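Local coordinates for protein inositol monophosphatase (PDB 4N81) that probably acts as a magnesium-dependent phosphatase of the inositol monophosphatase family, removing the phosphate group from small phosphate monoesters, at residues Asp8-Ala13 and Arg126-Lys131; Arg48-Ala53 and Leu85-Gly90; Gly116-Pro121 and Gly185-Tyr190; Arg231-Asn234 and Glu240-Ala243. All blocks are in the same frame, centred on the assembly; numbering follows the deposited sequence.

Contact 1. Residues Asp8-Ala13 and Arg126-Lys131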
loop_
_atom_site.group_PDB
_atom_site.type_symbol
_atom_site.label_atom_id
_atom_site.label_comp_id
_atom_site.label_asym_id
_atom_site.label_seq_id
_atom_site.Cartn_x
_atom_site.Cartn_y
_atom_site.Cartn_z
ATOM N N ASP A 8 7.492 32.113 -4.875
ATOM C CA ASP A 8 8.558 32.065 -3.862
ATOM C C ASP A 8 8.262 31.032 -2.776
ATOM O O ASP A 8 9.155 30.270 -2.331
ATOM C CB ASP A 8 8.717 33.427 -3.191
ATOM C CG ASP A 8 9.517 34.405 -4.037
ATOM O OD1 ASP A 8 10.298 33.939 -4.903
ATOM O OD2 ASP A 8 9.365 35.630 -3.825
ATOM N N ASP A 9 6.985 30.993 -2.377
ATOM C CA ASP A 9 6.533 30.020 -1.391
ATOM C C ASP A 9 6.600 28.598 -1.929
ATOM O O ASP A 9 6.864 27.644 -1.167
ATOM C CB ASP A 9 5.103 30.329 -0.916
ATOM C CG ASP A 9 5.020 31.645 -0.126
ATOM O OD1 ASP A 9 3.984 32.346 -0.221
ATOM O OD2 ASP A 9 5.976 31.946 0.627
ATOM N N ILE A 10 6.371 28.434 -3.228
ATOM C CA ILE A 10 6.486 27.083 -3.815
ATOM C C ILE A 10 7.942 26.624 -3.760
ATOM O O ILE A 10 8.258 25.464 -3.432
ATOM C CB ILE A 10 6.031 27.103 -5.281
ATOM C CG1 ILE A 10 4.509 27.270 -5.372
ATOM C CG2 ILE A 10 6.387 25.806 -6.008
ATOM C CD1 ILE A 10 4.098 27.784 -6.777
ATOM N N ARG A 11 8.847 27.570 -4.031
ATOM C CA ARG A 11 10.254 27.201 -3.988
ATOM C C ARG A 11 10.697 26.809 -2.555
ATOM O O ARG A 11 11.397 25.804 -2.327
ATOM C CB ARG A 11 11.104 28.367 -4.541
ATOM C CG ARG A 11 12.601 28.066 -4.566
ATOM C CD ARG A 11 13.389 29.286 -5.163
ATOM N NE ARG A 11 12.590 30.002 -6.166
ATOM C CZ ARG A 11 12.151 31.254 -6.025
ATOM N NH1 ARG A 11 12.448 31.943 -4.923
ATOM N NH2 ARG A 11 11.426 31.826 -6.987
ATOM N N LEU A 12 10.227 27.583 -1.578
ATOM C CA LEU A 12 10.523 27.245 -0.191
ATOM C C LEU A 12 9.910 25.870 0.145
ATOM O O LEU A 12 10.532 25.042 0.801
ATOM C CB LEU A 12 9.889 28.292 0.737
ATOM C CG LEU A 12 10.128 28.129 2.248
ATOM C CD1 LEU A 12 11.615 27.947 2.495
ATOM C CD2 LEU A 12 9.604 29.343 3.061
ATOM N N ALA A 13 8.715 25.602 -0.370
ATOM C CA ALA A 13 8.020 24.369 -0.003
ATOM C C ALA A 13 8.804 23.161 -0.514
ATOM O O ALA A 13 8.972 22.151 0.207
ATOM C CB ALA A 13 6.588 24.388 -0.548
ATOM N N ARG A 126 6.563 13.281 -6.062
ATOM C CA ARG A 126 6.209 14.550 -5.460
ATOM C C ARG A 126 5.039 15.200 -6.211
ATOM O O ARG A 126 5.131 15.463 -7.430
ATOM C CB ARG A 126 7.413 15.504 -5.464
ATOM C CG ARG A 126 7.080 16.845 -4.763
ATOM C CD ARG A 126 8.347 17.732 -4.547
ATOM N NE ARG A 126 9.299 17.041 -3.682
ATOM C CZ ARG A 126 10.457 17.549 -3.248
ATOM N NH1 ARG A 126 10.839 18.788 -3.576
ATOM N NH2 ARG A 126 11.233 16.800 -2.471
ATOM N N TRP A 127 3.943 15.407 -5.485
ATOM C CA TRP A 127 2.770 16.119 -6.000
ATOM C C TRP A 127 2.837 17.570 -5.505
ATOM O O TRP A 127 3.095 17.768 -4.320
ATOM C CB TRP A 127 1.519 15.508 -5.351
ATOM C CG TRP A 127 1.104 14.146 -5.840
ATOM C CD1 TRP A 127 0.125 13.872 -6.798
ATOM C CD2 TRP A 127 1.620 12.879 -5.407
ATOM N NE1 TRP A 127 0.048 12.493 -6.990
ATOM C CE2 TRP A 127 0.921 11.865 -6.131
ATOM C CE3 TRP A 127 2.630 12.491 -4.502
ATOM C CZ2 TRP A 127 1.150 10.486 -5.911
ATOM C CZ3 TRP A 127 2.871 11.120 -4.300
ATOM C CH2 TRP A 127 2.129 10.134 -4.996
ATOM N N VAL A 128 2.595 18.558 -6.386
ATOM C CA VAL A 128 2.581 19.960 -5.964
ATOM C C VAL A 128 1.287 20.592 -6.462
ATOM O O VAL A 128 1.015 20.570 -7.675
ATOM C CB VAL A 128 3.739 20.748 -6.600
ATOM C CG1 VAL A 128 3.746 22.202 -6.061
ATOM C CG2 VAL A 128 5.066 20.030 -6.304
ATOM N N GLY A 129 0.507 21.178 -5.542
ATOM C CA GLY A 129 -0.714 21.887 -5.916
ATOM C C GLY A 129 -0.693 23.319 -5.414
ATOM O O GLY A 129 -0.100 23.608 -4.351
ATOM N N VAL A 130 -1.311 24.239 -6.159
ATOM C CA VAL A 130 -1.280 25.652 -5.771
ATOM C C VAL A 130 -2.555 26.266 -6.334
ATOM O O VAL A 130 -3.038 25.853 -7.416
ATOM C CB VAL A 130 -0.101 26.434 -6.444
ATOM C CG1 VAL A 130 0.002 27.845 -5.888
ATOM C CG2 VAL A 130 1.216 25.709 -6.304
ATOM N N LYS A 131 -3.041 27.295 -5.659
ATOM C CA LYS A 131 -4.358 27.847 -5.914
ATOM C C LYS A 131 -4.464 28.320 -7.373
ATOM O O LYS A 131 -5.525 28.241 -7.978
ATOM C CB LYS A 131 -4.523 29.053 -4.963
ATOM C CG LYS A 131 -5.645 30.011 -5.264
ATOM C CD LYS A 131 -5.640 31.151 -4.229
ATOM C CE LYS A 131 -6.801 32.114 -4.426
ATOM N NZ LYS A 131 -6.971 32.971 -3.204
#

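Contact 2. Residues Arg48-Ala53 and Leu85-Gly90. With SO4 (sulfate ion), chain B.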
loop_
_atom_site.group_PDB
_atom_site.type_symbol
_atom_site.label_atom_id
_atom_site.label_comp_id
_atom_site.label_asym_id
_atom_site.label_seq_id
_atom_site.Cartn_x
_atom_site.Cartn_y
_atom_site.Cartn_z
ATOM N N ARG A 48 10.468 13.889 14.443
ATOM C CA ARG A 48 10.983 15.029 15.198
ATOM C C ARG A 48 12.123 15.729 14.489
ATOM O O ARG A 48 12.201 16.974 14.487
ATOM C CB ARG A 48 11.520 14.615 16.588
ATOM C CG ARG A 48 10.526 13.992 17.592
ATOM C CD ARG A 48 11.194 13.786 18.996
ATOM N NE ARG A 48 11.914 14.977 19.474
ATOM C CZ ARG A 48 12.826 14.979 20.455
ATOM N NH1 ARG A 48 13.146 13.846 21.073
ATOM N NH2 ARG A 48 13.429 16.113 20.820
ATOM N N GLY A 49 13.052 14.966 13.916
ATOM C CA GLY A 49 14.183 15.653 13.298
ATOM C C GLY A 49 13.731 16.442 12.054
ATOM O O GLY A 49 14.213 17.580 11.806
ATOM N N ALA A 50 12.780 15.877 11.302
ATOM C CA ALA A 50 12.302 16.591 10.101
ATOM C C ALA A 50 11.516 17.844 10.479
ATOM O O ALA A 50 11.688 18.917 9.888
ATOM C CB ALA A 50 11.434 15.664 9.226
ATOM N N GLU A 51 10.668 17.716 11.497
ATOM C CA GLU A 51 9.885 18.869 11.899
ATOM C C GLU A 51 10.781 19.961 12.433
ATOM O O GLU A 51 10.559 21.136 12.145
ATOM C CB GLU A 51 8.886 18.520 12.990
ATOM C CG GLU A 51 7.890 19.656 13.162
ATOM C CD GLU A 51 7.161 19.602 14.462
ATOM O OE1 GLU A 51 7.101 20.656 15.139
ATOM O OE2 GLU A 51 6.641 18.510 14.796
ATOM N N GLN A 52 11.809 19.584 13.200
ATOM C CA GLN A 52 12.679 20.613 13.726
ATOM C C GLN A 52 13.421 21.314 12.616
ATOM O O GLN A 52 13.524 22.555 12.618
ATOM C CB GLN A 52 13.679 20.025 14.741
ATOM C CG GLN A 52 13.017 19.531 16.020
ATOM C CD GLN A 52 13.952 18.687 16.887
ATOM O OE1 GLN A 52 15.131 18.496 16.556
ATOM N NE2 GLN A 52 13.421 18.167 17.995
ATOM N N ALA A 53 13.914 20.550 11.638
ATOM C CA ALA A 53 14.663 21.227 10.570
ATOM C C ALA A 53 13.768 22.157 9.722
ATOM O O ALA A 53 14.158 23.306 9.378
ATOM C CB ALA A 53 15.394 20.195 9.674
ATOM N N LEU A 85 2.720 21.447 8.656
ATOM C CA LEU A 85 3.698 20.398 8.335
ATOM C C LEU A 85 3.271 19.052 8.915
ATOM O O LEU A 85 2.842 18.979 10.065
ATOM C CB LEU A 85 5.048 20.757 8.948
ATOM C CG LEU A 85 5.497 22.198 8.666
ATOM C CD1 LEU A 85 6.802 22.503 9.356
ATOM C CD2 LEU A 85 5.612 22.468 7.181
ATOM N N ASP A 86 3.357 17.996 8.120
ATOM C CA ASP A 86 3.269 16.650 8.646
ATOM C C ASP A 86 4.464 15.860 8.081
ATOM O O ASP A 86 4.407 15.415 6.918
ATOM C CB ASP A 86 1.947 15.974 8.244
ATOM C CG ASP A 86 1.661 14.722 9.099
ATOM O OD1 ASP A 86 2.437 14.489 10.056
ATOM O OD2 ASP A 86 0.672 13.999 8.831
ATOM N N PRO A 87 5.561 15.716 8.853
ATOM C CA PRO A 87 6.748 15.077 8.240
ATOM C C PRO A 87 6.475 13.673 7.689
ATOM O O PRO A 87 6.985 13.308 6.638
ATOM C CB PRO A 87 7.704 14.934 9.448
ATOM C CG PRO A 87 7.349 16.187 10.321
ATOM C CD PRO A 87 5.841 16.305 10.192
ATOM N N ILE A 88 5.639 12.915 8.394
ATOM C CA ILE A 88 5.289 11.551 7.982
ATOM C C ILE A 88 3.773 11.359 8.147
ATOM O O ILE A 88 3.286 10.981 9.205
ATOM C CB ILE A 88 6.065 10.485 8.793
ATOM C CG1 ILE A 88 7.596 10.698 8.620
ATOM C CG2 ILE A 88 5.666 9.042 8.357
ATOM C CD1 ILE A 88 8.454 9.837 9.568
ATOM N N ASP A 89 3.033 11.613 7.079
ATOM C CA ASP A 89 1.628 11.249 7.076
ATOM C C ASP A 89 1.571 9.786 6.648
ATOM O O ASP A 89 2.143 9.426 5.621
ATOM C CB ASP A 89 0.857 12.116 6.085
ATOM C CG ASP A 89 -0.621 11.791 6.107
ATOM O OD1 ASP A 89 -1.118 11.244 5.092
ATOM O OD2 ASP A 89 -1.253 12.046 7.153
ATOM N N GLY A 90 0.851 8.956 7.409
ATOM C CA GLY A 90 0.901 7.512 7.235
ATOM C C GLY A 90 1.943 6.932 8.182
ATOM O O GLY A 90 2.742 6.054 7.789
HETATM S S SO4 B . -0.542 10.236 10.871
HETATM O O1 SO4 B . 0.403 10.078 12.021
HETATM O O2 SO4 B . -1.910 10.433 11.428
HETATM O O3 SO4 B . -0.238 11.461 10.144
HETATM O O4 SO4 B . -0.535 9.013 9.971
#

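Contact 3. Residues Gly116-Pro121 and Gly185-Tyr190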
loop_
_atom_site.group_PDB
_atom_site.type_symbol
_atom_site.label_atom_id
_atom_site.label_comp_id
_atom_site.label_asym_id
_atom_site.label_seq_id
_atom_site.Cartn_x
_atom_site.Cartn_y
_atom_site.Cartn_z
ATOM N N GLY A 116 0.145 23.085 -1.554
ATOM C CA GLY A 116 0.345 21.818 -0.874
ATOM C C GLY A 116 1.366 20.977 -1.615
ATOM O O GLY A 116 1.391 20.971 -2.845
ATOM N N ILE A 117 2.192 20.245 -0.878
ATOM C CA ILE A 117 3.080 19.251 -1.469
ATOM C C ILE A 117 2.853 17.942 -0.718
ATOM O O ILE A 117 2.728 17.948 0.553
ATOM C CB ILE A 117 4.587 19.690 -1.353
ATOM C CG1 ILE A 117 4.887 20.828 -2.350
ATOM C CG2 ILE A 117 5.532 18.512 -1.655
ATOM C CD1 ILE A 117 6.366 21.264 -2.397
ATOM N N ILE A 118 2.772 16.847 -1.489
ATOM C CA ILE A 118 2.946 15.496 -0.937
ATOM C C ILE A 118 4.277 15.002 -1.467
ATOM O O ILE A 118 4.480 14.974 -2.685
ATOM C CB ILE A 118 1.887 14.473 -1.459
ATOM C CG1 ILE A 118 0.438 14.861 -1.024
ATOM C CG2 ILE A 118 2.222 13.067 -0.931
ATOM C CD1 ILE A 118 -0.675 14.200 -1.974
ATOM N N ASN A 119 5.167 14.557 -0.585
ATOM C CA ASN A 119 6.420 14.009 -1.072
ATOM C C ASN A 119 6.677 12.636 -0.508
ATOM O O ASN A 119 6.731 12.483 0.714
ATOM C CB ASN A 119 7.602 14.906 -0.688
ATOM C CG ASN A 119 8.912 14.441 -1.354
ATOM O OD1 ASN A 119 9.016 14.449 -2.566
ATOM N ND2 ASN A 119 9.894 14.011 -0.550
ATOM N N GLN A 120 6.906 11.664 -1.390
ATOM C CA GLN A 120 7.236 10.306 -0.943
ATOM C C GLN A 120 8.732 10.244 -1.115
ATOM O O GLN A 120 9.236 10.187 -2.248
ATOM C CB GLN A 120 6.541 9.295 -1.909
ATOM C CG GLN A 120 6.150 7.972 -1.168
ATOM C CD GLN A 120 7.342 7.381 -0.417
ATOM O OE1 GLN A 120 8.402 7.155 -1.000
ATOM N NE2 GLN A 120 7.178 7.147 0.867
ATOM N N PRO A 121 9.478 10.244 0.021
ATOM C CA PRO A 121 10.931 10.421 -0.095
ATOM C C PRO A 121 11.674 9.147 -0.445
ATOM O O PRO A 121 12.870 9.234 -0.748
ATOM C CB PRO A 121 11.339 10.922 1.289
ATOM C CG PRO A 121 10.252 10.319 2.239
ATOM C CD PRO A 121 8.987 10.407 1.407
ATOM N N GLY A 185 -3.107 3.554 3.089
ATOM C CA GLY A 185 -2.376 4.467 2.205
ATOM C C GLY A 185 -2.339 5.933 2.624
ATOM O O GLY A 185 -1.448 6.649 2.152
ATOM N N ASP A 186 -3.283 6.390 3.460
ATOM C CA ASP A 186 -3.257 7.801 3.931
ATOM C C ASP A 186 -3.180 8.778 2.757
ATOM O O ASP A 186 -3.986 8.632 1.768
ATOM C CB ASP A 186 -2.091 7.961 4.946
ATOM C CG ASP A 186 -2.103 6.829 5.985
ATOM O OD1 ASP A 186 -2.870 6.948 6.968
ATOM O OD2 ASP A 186 -1.386 5.823 5.765
ATOM N N CYS A 187 -2.203 9.694 2.787
ATOM C CA CYS A 187 -2.136 10.728 1.735
ATOM C C CYS A 187 -1.976 10.140 0.360
ATOM O O CYS A 187 -2.366 10.767 -0.664
ATOM C CB CYS A 187 -0.987 11.726 1.975
ATOM S SG CYS A 187 0.648 10.905 2.142
ATOM N N TYR A 188 -1.414 8.930 0.305
ATOM C CA TYR A 188 -1.055 8.390 -0.989
ATOM C C TYR A 188 -2.317 8.203 -1.839
ATOM O O TYR A 188 -2.264 8.379 -3.074
ATOM C CB TYR A 188 -0.346 7.021 -0.841
ATOM C CG TYR A 188 0.573 6.765 -2.026
ATOM C CD1 TYR A 188 1.916 7.185 -2.001
ATOM C CD2 TYR A 188 0.118 6.098 -3.147
ATOM C CE1 TYR A 188 2.790 6.926 -3.076
ATOM C CE2 TYR A 188 0.972 5.876 -4.228
ATOM C CZ TYR A 188 2.277 6.308 -4.207
ATOM O OH TYR A 188 3.112 6.025 -5.297
ATOM N N ASN A 189 -3.444 7.884 -1.206
ATOM C CA ASN A 189 -4.623 7.645 -2.082
ATOM C C ASN A 189 -5.110 8.915 -2.744
ATOM O O ASN A 189 -5.661 8.886 -3.853
ATOM C CB ASN A 189 -5.767 7.009 -1.295
ATOM C CG ASN A 189 -5.407 5.601 -0.847
ATOM O OD1 ASN A 189 -4.954 4.790 -1.644
ATOM N ND2 ASN A 189 -5.605 5.322 0.425
ATOM N N TYR A 190 -4.867 10.055 -2.087
ATOM C CA TYR A 190 -5.272 11.324 -2.677
ATOM C C TYR A 190 -4.319 11.648 -3.814
ATOM O O TYR A 190 -4.731 12.218 -4.838
ATOM C CB TYR A 190 -5.268 12.444 -1.627
ATOM C CG TYR A 190 -6.243 12.172 -0.446
ATOM C CD1 TYR A 190 -5.838 11.368 0.650
ATOM C CD2 TYR A 190 -7.539 12.687 -0.447
ATOM C CE1 TYR A 190 -6.689 11.127 1.717
ATOM C CE2 TYR A 190 -8.385 12.466 0.601
ATOM C CZ TYR A 190 -7.961 11.682 1.686
ATOM O OH TYR A 190 -8.842 11.457 2.727
#

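Contact 4. Residues Arg231-Asn234 and Glu240-Ala243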
loop_
_atom_site.group_PDB
_atom_site.type_symbol
_atom_site.label_atom_id
_atom_site.label_comp_id
_atom_site.label_asym_id
_atom_site.label_seq_id
_atom_site.Cartn_x
_atom_site.Cartn_y
_atom_site.Cartn_z
ATOM N N ARG A 231 -19.070 21.073 2.181
ATOM C CA ARG A 231 -18.519 22.393 2.475
ATOM C C ARG A 231 -16.989 22.413 2.342
ATOM O O ARG A 231 -16.350 21.368 2.422
ATOM C CB ARG A 231 -18.922 22.820 3.913
ATOM C CG ARG A 231 -20.447 23.072 4.078
ATOM C CD ARG A 231 -20.829 23.341 5.569
ATOM N NE ARG A 231 -22.275 23.621 5.615
ATOM C CZ ARG A 231 -22.851 24.796 5.421
ATOM N NH1 ARG A 231 -22.135 25.925 5.254
ATOM N NH2 ARG A 231 -24.189 24.843 5.425
ATOM N N PRO A 232 -16.388 23.600 2.183
ATOM C CA PRO A 232 -14.910 23.677 2.099
ATOM C C PRO A 232 -14.212 23.172 3.323
ATOM O O PRO A 232 -14.699 23.377 4.435
ATOM C CB PRO A 232 -14.626 25.178 2.076
ATOM C CG PRO A 232 -15.876 25.804 1.599
ATOM C CD PRO A 232 -17.018 24.921 2.066
ATOM N N LEU A 233 -13.058 22.545 3.136
ATOM C CA LEU A 233 -12.254 22.112 4.253
ATOM C C LEU A 233 -11.401 23.304 4.633
ATOM O O LEU A 233 -10.927 24.063 3.768
ATOM C CB LEU A 233 -11.371 20.946 3.821
ATOM C CG LEU A 233 -12.162 19.678 3.488
ATOM C CD1 LEU A 233 -11.326 18.608 2.761
ATOM C CD2 LEU A 233 -12.726 19.117 4.842
ATOM N N ASN A 234 -11.228 23.495 5.926
ATOM C CA ASN A 234 -10.430 24.600 6.427
ATOM C C ASN A 234 -9.751 24.210 7.713
ATOM O O ASN A 234 -9.883 23.066 8.183
ATOM C CB ASN A 234 -11.212 25.925 6.504
ATOM C CG ASN A 234 -12.299 25.939 7.571
ATOM O OD1 ASN A 234 -12.272 25.166 8.531
ATOM N ND2 ASN A 234 -13.258 26.877 7.411
ATOM N N GLU A 240 -13.692 14.983 8.640
ATOM C CA GLU A 240 -14.469 14.153 7.714
ATOM C C GLU A 240 -14.157 14.725 6.331
ATOM O O GLU A 240 -14.377 15.922 6.113
ATOM C CB GLU A 240 -15.972 14.326 8.025
ATOM C CG GLU A 240 -16.308 13.547 9.299
ATOM C CD GLU A 240 -17.728 13.790 9.842
ATOM O OE1 GLU A 240 -18.501 14.610 9.275
ATOM O OE2 GLU A 240 -18.040 13.128 10.854
ATOM N N VAL A 241 -13.700 13.876 5.412
ATOM C CA VAL A 241 -13.339 14.371 4.098
ATOM C C VAL A 241 -13.891 13.445 3.047
ATOM O O VAL A 241 -13.993 12.227 3.258
ATOM C CB VAL A 241 -11.765 14.506 3.898
ATOM C CG1 VAL A 241 -11.136 15.422 4.982
ATOM C CG2 VAL A 241 -11.095 13.193 3.971
ATOM N N ILE A 242 -14.213 14.036 1.894
ATOM C CA ILE A 242 -14.483 13.240 0.684
ATOM C C ILE A 242 -13.736 13.907 -0.467
ATOM O O ILE A 242 -13.775 15.152 -0.594
ATOM C CB ILE A 242 -15.984 13.104 0.381
ATOM C CG1 ILE A 242 -16.200 12.342 -0.924
ATOM C CG2 ILE A 242 -16.700 14.549 0.354
ATOM C CD1 ILE A 242 -17.646 11.854 -1.080
ATOM N N ALA A 243 -13.004 13.092 -1.232
ATOM C CA ALA A 243 -12.328 13.582 -2.428
ATOM C C ALA A 243 -12.905 12.780 -3.602
ATOM O O ALA A 243 -13.111 11.565 -3.453
ATOM C CB ALA A 243 -10.777 13.360 -2.287
#

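Contact 1. Residues Asp8-Ala13 and Arg126-Lys131
Ile10 points from the helix to the strand and meets Val130 aslant, the outer part of the isoleucine's long branch lying over one valine methyl. The closest approach is between Ile10 CD1 and Val130 CG2, at 3.6 Å, and Ile10 CG1 lies 3.8 Å from that same methyl. With CG1 of Ile10 anti to the carbonyl carbon (chi1 -72°), the long branch runs to Val130 and the short one is turned toward Val128. That second touch is looser, 4.5 Å from Ile10 CG2 to Val128 CG1. Val128 and Val130 stand two residues apart on the same face of strand 125-130, so the isoleucine forks across both. Here helix 7-24 packs on one face of the large mixed sheet, an outer helix-on-sheet layer of the layered alpha/beta fold of this family; Trp127 faces the other way and packs edge-to-face against Tyr188. Ser4, just ahead of the helix, touches both Ile10 and Val130, while Ala13 rests on Leu115 and Ile117 of the adjoining strand 112-120. Buried Asp9 has its two oxygens in separate salt bridges, OD1 with Arg81 and OD2 with Arg62.

Contact 2. Residues Arg48-Ala53 and Leu85-Gly90
Pro87 presents its ring to the helix, and the contact is apolar. Its CB lies 3.8 Å from Ala50 CB, while one atom further round the ring Pro87 CG rests against the backbone of the next residue, 3.8 Å from Glu51 N and 3.9 Å from Glu51 CB. Only the base of Glu51 takes part: with CG anti to its own backbone N (chi1 -168°) the chain runs on extended, and the carboxylate pairs through OE1 with Arg55.

The polar interactions lie beyond the proline. Asp86, Pro87, Ile88, Asp89 and Gly90 spell the DPxDG signature of the family, whose aspartates and Ile88 are predicted magnesium ligands. A sulfate, probably from the crystallisation liquor, accepts a bond at O4 from Gly90 N, 2.9 Å long and bent to 144°; Thr91 N gives it another. Gly90 is the N-cap of helix 91-95, so that helix begins at the anion, a place consistent with a substrate phosphate. Sulfate O3 comes within 3.0 Å of Asp86 OD2 and 3.2 Å of Asp89 OD2.

Around this corner, where strand 81-86 gives way to 88-89, strand 102-109 runs alongside, helix 42-61 adds Asp47 and Met54 against Pro87, and helix 7-24 brings Ala20 onto Ala50 and Ile24 onto Ile88.

Contact 3. Residues Gly116-Pro121 and Gly185-Tyr190
Ile118 lies against Cys187 with both of its branches. Its CG2 methyl is 4.1 Å from Cys187 SG, and the longer branch sets CD1 4.0 Å from the carbonyl oxygen Cys187 O. The sulfur sits between its own backbone N and carbonyl carbon (chi1 55°), a crowded position that turns it to the strand. Two residues along, Gln120 meets Tyr188 with the aliphatic part of its chain: CG of the glutamine approaches the ring at its edge, near the ring plane, with Gln120 CG 4.0 Å from Tyr188 CE1. This makes it an edge contact and not a stack. The amide and ring planes are 50° apart.

Strand 112-120 belongs to the large sheet, and helix 187-194 covers the face remote from helix 7-24, part of the helical layer that lies between the two sheets of the alpha/beta sandwich.

Further out, the buried Gln120 amide is held at both ends, NE2 donating to Phe101 O and OE1 accepting from Ile122 N and His123 N, with the chain bent at chi2 (-52°). Leu214 of helix 214-220 packs on both Ile118 and Cys187. Tyr188 OH bonds with Glu125 and with Arg29 NH2 of the second subunit, whose Arg98 reaches Asn189 OD1, so the same helical turn borders the dimer interface.

Contact 4. Residues Arg231-Asn234 and Glu240-Ala243
Leu233 carries the contact, laying its two methyls on the beginning of strand 241-244. Leu233 CD1 lies 3.9 Å from Val241 CG1, and the other methyl is almost as near, Leu233 CD2 to Val241 CG1 measuring 4.0 Å. One valine methyl is thus met by both ends of the leucine fork, and the two side chains cross at about a right angle. Val241 has CG1 anti to its carbonyl carbon (chi1 -57°), which brings that branch to the leucine; elsewhere the side chain packs on Leu206 and on Tyr190 of helix 187-194.

A methyl also touches the backbone, with Leu233 CD2 3.8 Å from Glu240 O. This is van der Waals packing. The carboxylate of Glu240 plays no part in it and is bonded through OE2 to Gln204 NE2.

Hydrogen bonds shape the loop that delivers Leu233: just after the leucine, Asn234 OD1 accepts from Asn236 N, two residues on, which makes an Asx turn, and on the strand Val241 O takes a bond from Trp228 NE1, tying residues near the two ends of the loop together.

Strands 224-226 and 241-244 are consecutive, antiparallel neighbours in the five-stranded sheet, so this is a beta hairpin with a long connection, folded back so that a leucine buries itself against the returning strand, in the second sheet of the family's layered alpha/beta fold.

Contacts 1 and 3 share the large sheet: strands 125-130 and 112-120 are neighbours, joined by Gly129 N to Gly116 O at 2.8 Å and by Arg126 NE to Asn119 OD1, also 2.8 Å. Contact 2 lies on that sheet too, nested along the chain inside the loop closed by contact 1, their centres about 17 Å apart. It meets contact 3 at the predicted magnesium site, where Asp89 OD1 packs 3.0 Å from Cys187 N. Contact 4, on the second sheet, reaches contact 3 through Tyr190 CD2 and Ala243 CB, 3.8 Å apart. The side chain of Val241 is about 8 Å from that of Asp210, another predicted metal ligand.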